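Local coordinates for geranyltranstransferase (Roseobacter denitrificans, PDB 4LLS), which probably catalyses the metal-dependent condensation of isopentenyl diphosphate with allylic diphosphates such as farnesyl diphosphate, giving longer isoprenoid chains, up to geranylgeranyl diphosphate, at residues Val35-Phe39 and Thr59-Arg64; Thr73-Ile79 and Gly212-Ala218; Gly174-Asp178 and Arg195-Lys200; Ala222-Tyr226 and Ser288-Tyr292. One frame throughout, in Å; residues are numbered along the deposited sequence.

How the contacts relate
All four contacts are only partly buried. Contacts 1 and 3 are centred about 12 and 14 Å from the chain's centre, on opposite sides of it, and hold ligand-pocket residues; contacts 2 and 4 touch each other farther out, both about 19 Å, where helix ends and loops meet. Contact 2 rests on close backbone approach at a glycine and one Thr73-Gly212 bond, contact 4 on leucine and tyrosine packing with a bridging water. Contact 3 shares helix 190-215 with contact 2, but offers a buried lysine to the allylic site. Contact 1 is mixed: Val35 and Phe39 of helix 22-43 pack on Arg64 and Thr59, and two waters bridge Gln36 to the diphosphate-binding loop.

Contact 1: residues Val35-Phe39 and Thr59-Arg64; sequences VQAHF and TSGGKR. With IPE (3-methylbut-3-enyl trihydrogen diphosphate), chain C.
The loop that receives the diphosphate of isopentenyl diphosphate, running from helix 50-59 to helix 65-76, is joined to helix 22-43 through Arg64 and Thr59, which meet Val35, Gln36 and Phe39. The Arg64 guanidinium is sandwiched: Val35 CG1 lies over one face, 3.8 Å from NE, and Gly61 O sits over the opposite face. Gln36 OE1 comes at the edge, near the plane, 3.0 Å from Arg64 NH2, while the Phe39 ring approaches obliquely. Arg64 NH1 and NH2 both bond to the single oxygen Thr59 O, with NH2 the closer at 2.8 Å, so the loop is folded back on itself; Glu92 forms a salt bridge with NH1 and probably offsets the buried charge. Such loops, with the sequence Gly-Gly-Lys-Arg, are a hallmark of trans-prenyltransferases. Lys63 works on the substrate side: its backbone N gives a nearly straight bond (170°) to O2B of the ligand, and its NZ bonds to both O1A and O2B. Gly62 suits its place because its backbone angles, and the nearby phosphate oxygen O3B, would crowd any side chain. Back at the helix, Thr59 CB lies squarely over the Phe39 ring, 3.7 Å from its centroid, a CH-pi contact, with the CG2 methyl reaching CE1. Gln36, with CG opposite its backbone N (chi1 -174°) and bent at the next bond, reaches along the loop; NE2 bonds to Asp40 and to a water donating to Thr59 OG1 (2.8 Å), whose hydroxyl also bonds to Met55 O, and OE1 accepts from a second water held by Gly61 N.

Contact 2: residues Thr73-Ile79 and Gly212-Ala218; sequences TARLHDI and GARLAQA
Thr73 keeps OG1 between its own backbone N and carbonyl carbon (chi1 65°), which turns the hydroxyl to Gly212, while, with His77 CG anti to its carbonyl carbon (chi1 -82°), the imidazole turns a face to Ala213. Gly212 N donates to Thr73 OG1 at 2.9 Å through a rather bent bond; the hydroxyl also bonds to Leu69 O within its own helix. Glycine is needed on the other side, because the CA atoms of Ala74 and Gly212 are 3.7 Å apart and a CB would collide with the backbone at Thr73 and Ala74. This closeness also allows Gly212 CA to make a CH...O contact with Thr73 O. His77 uses ND1 to reach the same Thr73 O, lying in the ring plane at 3.3 Å, and that bond helps to fix the rotation of the imidazole. One ring face is then covered by Ala213 CA, 3.8 Å from the centroid, and Ala218 CB touches the ring obliquely; alanines leave room for it. Tyr292 meets the ring too, with the planes nearly perpendicular. Beyond the Schellman turn, Ile79 CG1 packs on Leu215 CB at 4.0 Å, and its CD1 on Ala216 CB. Two helix C-termini, of 65-76 and 190-215, are thus joined side by side, each closed by a Schellman motif with Asp78 and Gln217 as the C-prime residues of positive phi.

Contact 3: residues Gly174-Asp178 and Arg195-Lys200; sequences GQALD and RLQQGK. With GST (geranyl S-thiolodiphosphate), chain D.
The helical segments 174-178 and 195-200 run roughly antiparallel, their axes at 137° and 8.3 Å apart, and come closest at Gly174 and Lys200, whose CA atoms are 4.1 Å from each other. Only glycine fits at position 174, since a CB would collide with Lys200 N and the carbonyl carbon of Gly199. Lys200 leaves its helix with CG opposite the backbone N (chi1 -169°), passes its CD by Gly174 O and bends to bring NZ to Asp178 OD2. This salt bridge is 2.8 Å long, and the ammonium meets the oxygen from above the carboxylate plane, 72° out of it; OD1 of the same carboxylate pairs with Lys262. Gln175 OE1 lies alongside Lys200 CE at 3.2 Å, while NE2 bonds to the calcium ligand Asp102 and its CB rests on C6 of the bound geranyl thiolodiphosphate. One turn earlier, Leu196 CD1 fits against the backbone of Asp178, 3.8 Å from CA, and touches Leu177 CB. Leu177 CD1 covers one face of the Arg195 guanidinium, whose charge is paired with Glu47 of the second subunit. A methionine in place of Lys200 would probably leave Asp178 OD2 without its lysine mate and its carboxylate less firmly placed. Asp178 is known to bind calcium in this protein, and Lys200 NZ stands 3.5 Å from S1 of the analogue, which takes the place of the oxygen whose bond to C1 would break in an allylic diphosphate; one lysine thus lies between a metal-binding carboxylate and the leaving-group atom, consistent with a part in placing the diphosphate.

Contact 4: residues Ala222-Tyr226 and Ser288-Tyr292; sequences ALKRY and SLATY
The ring of Tyr226 has Leu289 CD2 above one face, off-centre at 4.2 Å from the centroid and 29° from the normal, and Leu289 CD1 obliquely against CE1 at 3.6 Å. The second ring, Tyr292, is met obliquely by Ala222 CB and by Leu223 CG, both near CE2. Leu223 leans on the two partners at once: CD2 touches Leu289 CD2 at 4.0 Å, and CD1 comes within 3.4 Å of Tyr292 OH. A branched residue suits this wedge, since one methyl faces the leucine and the other the tyrosine. A serine in place of Leu223 would probably open a gap between Leu289 and Tyr292 and let the phenol turn more freely. Ser288 CB packs 3.6 Å from Tyr226 N; the small side chain lets the loop come this close to helix 221-244, and its hydroxyl bonds back to Glu284 O. Ala222, likewise small, rests its CB on Ser288 O. The contact joins the first turns of helix 221-244 to the link between helices 271-288 and 297-308, and Tyr226 OH extends the join to Leu299 O. Amide hydrogens in a helix's first turn lack a partner four residues back, and Leu223 N gives its own to a water at 2.9 Å that also bonds to Tyr292 OH at 2.7 Å. The Tyr292 side chain thus packs its ring on apolar groups while its hydroxyl shares the water that takes up the Leu223 N-H.

Contact 1: residues Val35-Phe39 and Thr59-Arg64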
loop_
_atom_site.group_PDB
_atom_site.type_symbol
_atom_site.label_atom_id
_atom_site.label_comp_id
_atom_site.label_asym_id
_atom_site.label_seq_id
_atom_site.Cartn_x
_atom_site.Cartn_y
_atom_site.Cartn_z
ATOM N N VAL A 35 -0.296 14.623 14.882
ATOM C CA VAL A 35 -0.156 13.404 14.083
ATOM C C VAL A 35 -0.163 12.180 14.984
ATOM O O VAL A 35 -0.824 11.188 14.694
ATOM C CB VAL A 35 1.099 13.468 13.207
ATOM C CG1 VAL A 35 1.381 12.099 12.591
ATOM C CG2 VAL A 35 0.933 14.500 12.120
ATOM N N GLN A 36 0.576 12.217 16.077
ATOM C CA GLN A 36 0.587 11.075 16.985
ATOM C C GLN A 36 -0.796 10.807 17.548
ATOM O O GLN A 36 -1.224 9.646 17.581
ATOM C CB GLN A 36 1.612 11.215 18.092
ATOM C CG GLN A 36 1.732 9.960 18.954
ATOM C CD GLN A 36 2.339 8.821 18.176
ATOM O OE1 GLN A 36 3.456 8.948 17.652
ATOM N NE2 GLN A 36 1.542 7.775 17.944
ATOM N N ALA A 37 -1.526 11.869 17.886
ATOM C CA ALA A 37 -2.876 11.704 18.445
ATOM C C ALA A 37 -3.800 11.066 17.440
ATOM O O ALA A 37 -4.622 10.226 17.783
ATOM C CB ALA A 37 -3.425 13.026 18.893
ATOM N N HIS A 38 -3.636 11.418 16.174
ATOM C CA HIS A 38 -4.485 10.887 15.125
ATOM C C HIS A 38 -4.164 9.423 14.851
ATOM O O HIS A 38 -5.085 8.613 14.718
ATOM C CB HIS A 38 -4.393 11.701 13.825
ATOM C CG HIS A 38 -5.680 11.703 13.069
ATOM N ND1 HIS A 38 -5.871 11.066 11.863
ATOM C CD2 HIS A 38 -6.906 12.126 13.466
ATOM C CE1 HIS A 38 -7.145 11.190 11.505
ATOM N NE2 HIS A 38 -7.781 11.842 12.460
ATOM N N PHE A 39 -2.901 9.041 14.815
ATOM C CA PHE A 39 -2.537 7.625 14.722
ATOM C C PHE A 39 -3.134 6.849 15.886
ATOM O O PHE A 39 -3.720 5.802 15.728
ATOM C CB PHE A 39 -1.020 7.412 14.748
ATOM C CG PHE A 39 -0.370 7.510 13.402
ATOM C CD1 PHE A 39 -0.740 6.665 12.386
ATOM C CD2 PHE A 39 0.593 8.478 13.154
ATOM C CE1 PHE A 39 -0.147 6.774 11.114
ATOM C CE2 PHE A 39 1.233 8.546 11.927
ATOM C CZ PHE A 39 0.828 7.723 10.875
ATOM N N THR A 59 4.937 3.909 13.389
ATOM C CA THR A 59 4.444 5.223 13.177
ATOM C C THR A 59 4.706 6.197 14.320
ATOM O O THR A 59 4.351 7.359 14.207
ATOM C CB THR A 59 2.934 5.216 12.838
ATOM O OG1 THR A 59 2.182 4.484 13.827
ATOM C CG2 THR A 59 2.706 4.632 11.467
ATOM N N SER A 60 5.242 5.708 15.439
ATOM C CA SER A 60 5.553 6.540 16.570
ATOM C C SER A 60 6.870 7.274 16.293
ATOM O O SER A 60 7.778 6.753 15.648
ATOM C CB SER A 60 5.625 5.692 17.837
ATOM O OG SER A 60 6.703 4.807 17.791
ATOM N N GLY A 61 6.943 8.498 16.763
ATOM C CA GLY A 61 8.151 9.257 16.652
ATOM C C GLY A 61 8.377 9.771 15.245
ATOM O O GLY A 61 7.484 9.755 14.405
ATOM N N GLY A 62 9.579 10.218 15.007
ATOM C CA GLY A 62 9.895 10.930 13.786
ATOM C C GLY A 62 9.739 12.410 13.917
ATOM O O GLY A 62 9.048 12.913 14.813
ATOM N N LYS A 63 10.404 13.133 13.033
ATOM C CA LYS A 63 10.291 14.580 13.002
ATOM C C LYS A 63 8.929 15.067 12.511
ATOM O O LYS A 63 8.531 16.231 12.775
ATOM C CB LYS A 63 11.363 15.178 12.127
ATOM C CG LYS A 63 12.796 14.938 12.582
ATOM C CD LYS A 63 13.791 15.484 11.566
ATOM C CE LYS A 63 13.835 14.659 10.295
ATOM N NZ LYS A 63 14.336 13.294 10.596
ATOM N N ARG A 64 8.216 14.222 11.769
ATOM C CA ARG A 64 6.973 14.620 11.100
ATOM C C ARG A 64 7.129 15.698 10.053
ATOM O O ARG A 64 6.195 16.485 9.801
ATOM C CB ARG A 64 5.869 14.991 12.092
ATOM C CG ARG A 64 5.704 14.043 13.226
ATOM C CD ARG A 64 5.423 12.637 12.786
ATOM N NE ARG A 64 4.894 11.852 13.905
ATOM C CZ ARG A 64 4.590 10.570 13.857
ATOM N NH1 ARG A 64 4.658 9.890 12.705
ATOM N NH2 ARG A 64 4.077 9.999 14.948
HETATM C C1 IPE C . 14.275 9.077 6.721
HETATM O O1 IPE C . 13.355 10.187 6.707
HETATM C C2 IPE C . 14.201 8.371 5.372
HETATM C C3 IPE C . 14.569 9.304 4.246
HETATM C C4 IPE C . 13.731 9.553 3.242
HETATM C C5 IPE C . 15.962 9.849 4.164
HETATM P PA IPE C . 13.292 11.176 7.956
HETATM O O1A IPE C . 14.701 11.689 8.286
HETATM O O2A IPE C . 12.287 12.185 7.632
HETATM O O3A IPE C . 12.769 10.270 9.147
HETATM P PB IPE C . 11.786 10.443 10.425
HETATM O O1B IPE C . 12.304 9.455 11.459
HETATM O O2B IPE C . 11.889 11.866 10.895
HETATM O O3B IPE C . 10.421 10.142 9.856
HETATM O O HOH W 1 1.869 5.232 16.461
HETATM O O HOH W 2 5.526 10.192 18.600
#

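Contact 2: residues Thr73-Ile79 and Gly212-Ala218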
loop_
_atom_site.group_PDB
_atom_site.type_symbol
_atom_site.label_atom_id
_atom_site.label_comp_id
_atom_site.label_asym_id
_atom_site.label_seq_id
_atom_site.Cartn_x
_atom_site.Cartn_y
_atom_site.Cartn_z
ATOM N N THR A 73 1.049 23.749 4.617
ATOM C CA THR A 73 0.533 24.185 3.334
ATOM C C THR A 73 -0.994 24.282 3.354
ATOM O O THR A 73 -1.560 25.131 2.671
ATOM C CB THR A 73 1.061 23.316 2.182
ATOM O OG1 THR A 73 0.584 21.965 2.305
ATOM C CG2 THR A 73 2.591 23.380 2.102
ATOM N N ALA A 74 -1.662 23.448 4.134
ATOM C CA ALA A 74 -3.119 23.611 4.324
ATOM C C ALA A 74 -3.422 24.953 4.999
ATOM O O ALA A 74 -4.305 25.704 4.539
ATOM C CB ALA A 74 -3.663 22.467 5.137
ATOM N N ARG A 75 -2.645 25.271 6.018
ATOM C CA ARG A 75 -2.797 26.573 6.739
ATOM C C ARG A 75 -2.630 27.719 5.763
ATOM O O ARG A 75 -3.430 28.684 5.727
ATOM C CB ARG A 75 -1.813 26.681 7.894
ATOM C CG ARG A 75 -2.059 27.944 8.738
ATOM C CD ARG A 75 -0.858 28.309 9.613
ATOM N NE ARG A 75 -0.372 27.195 10.393
ATOM C CZ ARG A 75 -0.868 26.837 11.569
ATOM N NH1 ARG A 75 -1.939 27.459 12.060
ATOM N NH2 ARG A 75 -0.362 25.802 12.223
ATOM N N LEU A 76 -1.644 27.604 4.890
ATOM C CA LEU A 76 -1.336 28.616 3.888
ATOM C C LEU A 76 -2.544 28.866 2.983
ATOM O O LEU A 76 -2.751 29.992 2.484
ATOM C CB LEU A 76 -0.116 28.169 3.080
ATOM C CG LEU A 76 0.398 29.074 2.001
ATOM C CD1 LEU A 76 0.889 30.398 2.567
ATOM C CD2 LEU A 76 1.535 28.367 1.264
ATOM N N HIS A 77 -3.323 27.805 2.757
ATOM C CA HIS A 77 -4.465 27.862 1.844
ATOM C C HIS A 77 -5.790 27.912 2.623
ATOM O O HIS A 77 -6.852 27.716 2.023
ATOM C CB HIS A 77 -4.415 26.668 0.898
ATOM C CG HIS A 77 -3.511 26.881 -0.259
ATOM N ND1 HIS A 77 -2.182 26.511 -0.261
ATOM C CD2 HIS A 77 -3.723 27.504 -1.434
ATOM C CE1 HIS A 77 -1.610 26.936 -1.370
ATOM N NE2 HIS A 77 -2.551 27.444 -2.143
ATOM N N ASP A 78 -5.724 28.312 3.881
ATOM C CA ASP A 78 -6.897 28.469 4.767
ATOM C C ASP A 78 -7.794 27.219 4.851
ATOM O O ASP A 78 -9.040 27.294 4.929
ATOM C CB ASP A 78 -7.754 29.675 4.326
ATOM C CG ASP A 78 -6.983 30.980 4.358
ATOM O OD1 ASP A 78 -6.159 31.175 5.273
ATOM O OD2 ASP A 78 -7.188 31.784 3.428
ATOM N N ILE A 79 -7.159 26.056 4.835
ATOM C CA ILE A 79 -7.854 24.784 5.024
ATOM C C ILE A 79 -7.795 24.397 6.506
ATOM O O ILE A 79 -6.748 24.480 7.113
ATOM C CB ILE A 79 -7.187 23.674 4.191
ATOM C CG1 ILE A 79 -7.352 23.940 2.710
ATOM C CG2 ILE A 79 -7.714 22.295 4.575
ATOM C CD1 ILE A 79 -8.786 23.818 2.204
ATOM N N GLY A 212 -1.584 21.032 0.561
ATOM C CA GLY A 212 -2.428 22.159 0.971
ATOM C C GLY A 212 -3.093 22.812 -0.216
ATOM O O GLY A 212 -4.272 23.206 -0.139
ATOM N N ALA A 213 -2.369 22.934 -1.325
ATOM C CA ALA A 213 -2.945 23.498 -2.516
ATOM C C ALA A 213 -3.999 22.544 -3.073
ATOM O O ALA A 213 -5.089 22.990 -3.476
ATOM C CB ALA A 213 -1.871 23.809 -3.535
ATOM N N ARG A 214 -3.692 21.253 -3.142
ATOM C CA ARG A 214 -4.676 20.307 -3.635
ATOM C C ARG A 214 -5.964 20.333 -2.798
ATOM O O ARG A 214 -7.084 20.303 -3.335
ATOM C CB ARG A 214 -4.062 18.912 -3.698
ATOM C CG ARG A 214 -3.088 18.745 -4.836
ATOM C CD ARG A 214 -2.600 17.314 -4.944
ATOM N NE ARG A 214 -1.758 17.104 -6.124
ATOM C CZ ARG A 214 -0.544 16.575 -6.135
ATOM N NH1 ARG A 214 0.026 16.145 -5.020
ATOM N NH2 ARG A 214 0.086 16.412 -7.294
ATOM N N LEU A 215 -5.849 20.443 -1.488
ATOM C CA LEU A 215 -6.994 20.487 -0.590
ATOM C C LEU A 215 -7.873 21.709 -0.891
ATOM O O LEU A 215 -9.082 21.649 -0.704
ATOM C CB LEU A 215 -6.559 20.524 0.861
ATOM C CG LEU A 215 -5.987 19.180 1.364
ATOM C CD1 LEU A 215 -5.251 19.341 2.675
ATOM C CD2 LEU A 215 -7.117 18.198 1.562
ATOM N N ALA A 216 -7.251 22.765 -1.385
ATOM C CA ALA A 216 -7.984 24.016 -1.657
ATOM C C ALA A 216 -8.319 24.162 -3.136
ATOM O O ALA A 216 -8.792 25.207 -3.571
ATOM C CB ALA A 216 -7.170 25.211 -1.166
ATOM N N GLN A 217 -8.050 23.129 -3.930
ATOM C CA GLN A 217 -8.297 23.148 -5.369
ATOM C C GLN A 217 -7.591 24.364 -5.989
ATOM O O GLN A 217 -8.156 25.075 -6.837
ATOM C CB GLN A 217 -9.828 23.167 -5.639
ATOM C CG GLN A 217 -10.583 21.979 -5.010
ATOM C CD GLN A 217 -12.104 22.160 -4.969
ATOM O OE1 GLN A 217 -12.709 22.382 -3.915
ATOM N NE2 GLN A 217 -12.705 22.105 -6.124
ATOM N N ALA A 218 -6.361 24.603 -5.532
ATOM C CA ALA A 218 -5.541 25.741 -5.930
ATOM C C ALA A 218 -4.331 25.308 -6.735
ATOM O O ALA A 218 -4.014 24.131 -6.764
ATOM C CB ALA A 218 -5.082 26.504 -4.706
#

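Contact 3: residues Gly174-Asp178 and Arg195-Lys200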
loop_
_atom_site.group_PDB
_atom_site.type_symbol
_atom_site.label_atom_id
_atom_site.label_comp_id
_atom_site.label_asym_id
_atom_site.label_seq_id
_atom_site.Cartn_x
_atom_site.Cartn_y
_atom_site.Cartn_z
ATOM N N GLY A 174 12.389 4.678 -7.272
ATOM C CA GLY A 174 13.632 5.154 -6.656
ATOM C C GLY A 174 14.318 4.046 -5.870
ATOM O O GLY A 174 15.546 3.860 -5.986
ATOM N N GLN A 175 13.562 3.301 -5.086
ATOM C CA GLN A 175 14.112 2.178 -4.337
ATOM C C GLN A 175 14.713 1.159 -5.285
ATOM O O GLN A 175 15.764 0.563 -4.982
ATOM C CB GLN A 175 13.085 1.522 -3.411
ATOM C CG GLN A 175 13.659 0.461 -2.465
ATOM C CD GLN A 175 14.576 0.983 -1.362
ATOM O OE1 GLN A 175 15.106 2.088 -1.437
ATOM N NE2 GLN A 175 14.611 0.256 -0.244
ATOM N N ALA A 176 13.989 0.829 -6.338
ATOM C CA ALA A 176 14.454 -0.228 -7.234
ATOM C C ALA A 176 15.779 0.169 -7.862
ATOM O O ALA A 176 16.714 -0.655 -7.959
ATOM C CB ALA A 176 13.418 -0.499 -8.304
ATOM N N LEU A 177 15.875 1.426 -8.257
ATOM C CA LEU A 177 17.094 1.957 -8.873
ATOM C C LEU A 177 18.239 1.949 -7.874
ATOM O O LEU A 177 19.382 1.658 -8.247
ATOM C CB LEU A 177 16.888 3.380 -9.381
ATOM C CG LEU A 177 15.916 3.526 -10.537
ATOM C CD1 LEU A 177 15.670 4.999 -10.826
ATOM C CD2 LEU A 177 16.453 2.800 -11.773
ATOM N N ASP A 178 17.925 2.231 -6.616
ATOM C CA ASP A 178 18.917 2.302 -5.552
ATOM C C ASP A 178 19.482 0.918 -5.366
ATOM O O ASP A 178 20.709 0.737 -5.407
ATOM C CB ASP A 178 18.295 2.800 -4.250
ATOM C CG ASP A 178 19.321 3.343 -3.280
ATOM O OD1 ASP A 178 20.363 3.819 -3.770
ATOM O OD2 ASP A 178 19.151 3.147 -2.050
ATOM N N ARG A 195 18.332 11.896 -10.075
ATOM C CA ARG A 195 17.120 11.238 -10.564
ATOM C C ARG A 195 16.609 10.187 -9.583
ATOM O O ARG A 195 15.421 10.079 -9.333
ATOM C CB ARG A 195 17.383 10.608 -11.925
ATOM C CG ARG A 195 16.619 9.316 -12.154
ATOM C CD ARG A 195 15.250 9.557 -12.761
ATOM N NE ARG A 195 14.669 8.300 -13.234
ATOM C CZ ARG A 195 15.142 7.600 -14.263
ATOM N NH1 ARG A 195 16.175 8.053 -14.960
ATOM N NH2 ARG A 195 14.585 6.443 -14.597
ATOM N N LEU A 196 17.531 9.452 -9.007
ATOM C CA LEU A 196 17.206 8.483 -7.980
ATOM C C LEU A 196 16.546 9.183 -6.762
ATOM O O LEU A 196 15.487 8.714 -6.256
ATOM C CB LEU A 196 18.502 7.804 -7.577
ATOM C CG LEU A 196 18.390 6.492 -6.840
ATOM C CD1 LEU A 196 19.623 5.664 -7.175
ATOM C CD2 LEU A 196 18.305 6.837 -5.366
ATOM N N GLN A 197 17.159 10.266 -6.287
ATOM C CA GLN A 197 16.658 11.039 -5.114
ATOM C C GLN A 197 15.208 11.500 -5.407
ATOM O O GLN A 197 14.327 11.467 -4.535
ATOM C CB GLN A 197 17.535 12.271 -4.858
ATOM C CG GLN A 197 16.961 13.334 -3.899
ATOM C CD GLN A 197 16.146 14.419 -4.604
ATOM O OE1 GLN A 197 15.147 14.885 -4.054
ATOM N NE2 GLN A 197 16.584 14.835 -5.814
ATOM N N GLN A 198 14.982 12.015 -6.604
ATOM C CA GLN A 198 13.673 12.561 -6.997
ATOM C C GLN A 198 12.556 11.543 -6.769
ATOM O O GLN A 198 11.529 11.882 -6.224
ATOM C CB GLN A 198 13.705 13.024 -8.454
ATOM C CG GLN A 198 14.443 14.331 -8.605
ATOM C CD GLN A 198 14.709 14.726 -10.049
ATOM O OE1 GLN A 198 14.360 14.004 -10.984
ATOM N NE2 GLN A 198 15.280 15.917 -10.235
ATOM N N GLY A 199 12.804 10.292 -7.112
ATOM C CA GLY A 199 11.863 9.191 -6.832
ATOM C C GLY A 199 11.877 8.782 -5.370
ATOM O O GLY A 199 10.829 8.777 -4.698
ATOM N N LYS A 200 13.051 8.496 -4.841
ATOM C CA LYS A 200 13.179 7.776 -3.589
ATOM C C LYS A 200 12.741 8.612 -2.400
ATOM O O LYS A 200 12.086 8.085 -1.472
ATOM C CB LYS A 200 14.606 7.266 -3.403
ATOM C CG LYS A 200 14.722 6.301 -2.255
ATOM C CD LYS A 200 15.902 5.353 -2.478
ATOM C CE LYS A 200 16.577 4.920 -1.186
ATOM N NZ LYS A 200 17.944 5.478 -0.947
HETATM P PA GST D . 17.737 6.027 6.076
HETATM O O1A GST D . 16.845 6.775 7.065
HETATM O O2A GST D . 19.181 6.509 6.035
HETATM O O3A GST D . 17.617 4.513 6.205
HETATM O O1B GST D . 17.103 6.375 4.658
HETATM P PB GST D . 17.819 6.041 3.284
HETATM O O2B GST D . 18.921 6.949 2.955
HETATM O O3B GST D . 18.207 4.524 3.249
HETATM S S1 GST D . 16.359 6.427 1.993
HETATM C C1 GST D . 15.173 5.288 2.622
HETATM C C2 GST D . 14.216 4.796 1.562
HETATM C C3 GST D . 13.017 5.365 1.365
HETATM C C10 GST D . 12.600 6.587 2.108
HETATM C C4 GST D . 12.094 4.857 0.310
HETATM C C5 GST D . 12.049 3.326 0.404
HETATM C C6 GST D . 11.126 2.751 -0.621
HETATM C C7 GST D . 10.497 1.564 -0.480
HETATM C C9 GST D . 10.606 0.606 0.686
HETATM C C8 GST D . 9.588 1.220 -1.618
#

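Contact 4: residues Ala222-Tyr226 and Ser288-Tyr292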
loop_
_atom_site.group_PDB
_atom_site.type_symbol
_atom_site.label_atom_id
_atom_site.label_comp_id
_atom_site.label_asym_id
_atom_site.label_seq_id
_atom_site.Cartn_x
_atom_site.Cartn_y
_atom_site.Cartn_z
ATOM N N ALA A 222 3.904 26.608 -7.418
ATOM C CA ALA A 222 4.874 27.215 -6.527
ATOM C C ALA A 222 5.296 26.211 -5.457
ATOM O O ALA A 222 6.485 26.081 -5.166
ATOM C CB ALA A 222 4.298 28.475 -5.875
ATOM N N LEU A 223 4.336 25.487 -4.905
ATOM C CA LEU A 223 4.673 24.524 -3.864
ATOM C C LEU A 223 5.404 23.310 -4.424
ATOM O O LEU A 223 6.247 22.722 -3.737
ATOM C CB LEU A 223 3.477 24.098 -3.061
ATOM C CG LEU A 223 2.944 25.207 -2.124
ATOM C CD1 LEU A 223 1.565 24.858 -1.612
ATOM C CD2 LEU A 223 3.908 25.389 -0.993
ATOM N N LYS A 224 5.119 22.965 -5.668
ATOM C CA LYS A 224 5.880 21.909 -6.327
ATOM C C LYS A 224 7.359 22.323 -6.477
ATOM O O LYS A 224 8.258 21.530 -6.205
ATOM C CB LYS A 224 5.239 21.543 -7.657
ATOM C CG LYS A 224 5.910 20.360 -8.335
ATOM C CD LYS A 224 5.213 20.016 -9.651
ATOM C CE LYS A 224 5.814 18.763 -10.275
ATOM N NZ LYS A 224 4.880 18.151 -11.259
ATOM N N ARG A 225 7.607 23.551 -6.923
ATOM C CA ARG A 225 8.982 24.050 -7.052
ATOM C C ARG A 225 9.682 24.114 -5.705
ATOM O O ARG A 225 10.840 23.711 -5.567
ATOM C CB ARG A 225 9.035 25.420 -7.703
ATOM C CG ARG A 225 9.190 25.388 -9.209
ATOM C CD ARG A 225 9.455 26.784 -9.743
ATOM N NE ARG A 225 8.339 27.684 -9.485
ATOM C CZ ARG A 225 7.203 27.667 -10.172
ATOM N NH1 ARG A 225 7.054 26.815 -11.184
ATOM N NH2 ARG A 225 6.224 28.501 -9.857
ATOM N N TYR A 226 8.979 24.653 -4.716
ATOM C CA TYR A 226 9.479 24.648 -3.344
ATOM C C TYR A 226 9.943 23.263 -2.935
ATOM O O TYR A 226 11.026 23.073 -2.390
ATOM C CB TYR A 226 8.408 25.180 -2.391
ATOM C CG TYR A 226 8.652 24.976 -0.919
ATOM C CD1 TYR A 226 9.533 25.781 -0.222
ATOM C CD2 TYR A 226 7.964 23.976 -0.225
ATOM C CE1 TYR A 226 9.693 25.662 1.139
ATOM C CE2 TYR A 226 8.141 23.819 1.137
ATOM C CZ TYR A 226 9.026 24.660 1.815
ATOM O OH TYR A 226 9.149 24.505 3.192
ATOM N N SER A 288 10.948 30.259 -4.192
ATOM C CA SER A 288 9.781 29.642 -4.793
ATOM C C SER A 288 8.493 30.035 -4.064
ATOM O O SER A 288 7.422 29.900 -4.629
ATOM C CB SER A 288 9.922 28.116 -4.726
ATOM O OG SER A 288 10.973 27.644 -5.535
ATOM N N LEU A 289 8.613 30.564 -2.843
ATOM C CA LEU A 289 7.466 30.959 -2.048
ATOM C C LEU A 289 7.123 32.449 -2.207
ATOM O O LEU A 289 6.232 32.925 -1.520
ATOM C CB LEU A 289 7.640 30.609 -0.573
ATOM C CG LEU A 289 7.890 29.118 -0.249
ATOM C CD1 LEU A 289 8.348 28.981 1.168
ATOM C CD2 LEU A 289 6.634 28.311 -0.506
ATOM N N ALA A 290 7.844 33.159 -3.062
ATOM C CA ALA A 290 7.696 34.639 -3.127
ATOM C C ALA A 290 6.259 35.050 -3.372
ATOM O O ALA A 290 5.775 36.043 -2.785
ATOM C CB ALA A 290 8.600 35.245 -4.177
ATOM N N THR A 291 5.535 34.261 -4.159
ATOM C CA THR A 291 4.171 34.631 -4.513
ATOM C C THR A 291 3.197 34.522 -3.343
ATOM O O THR A 291 2.101 35.060 -3.437
ATOM C CB THR A 291 3.640 33.857 -5.730
ATOM O OG1 THR A 291 3.675 32.454 -5.458
ATOM C CG2 THR A 291 4.453 34.203 -6.959
ATOM N N TYR A 292 3.577 33.836 -2.253
ATOM C CA TYR A 292 2.747 33.682 -1.064
ATOM C C TYR A 292 3.004 34.822 -0.073
ATOM O O TYR A 292 2.266 34.984 0.901
ATOM C CB TYR A 292 2.997 32.345 -0.364
ATOM C CG TYR A 292 2.386 31.183 -1.078
ATOM C CD1 TYR A 292 1.005 31.005 -1.133
ATOM C CD2 TYR A 292 3.199 30.225 -1.696
ATOM C CE1 TYR A 292 0.453 29.907 -1.787
ATOM C CE2 TYR A 292 2.665 29.140 -2.335
ATOM C CZ TYR A 292 1.302 28.978 -2.380
ATOM O OH TYR A 292 0.726 27.898 -2.998
HETATM O O HOH W 3 1.537 26.276 -5.062
#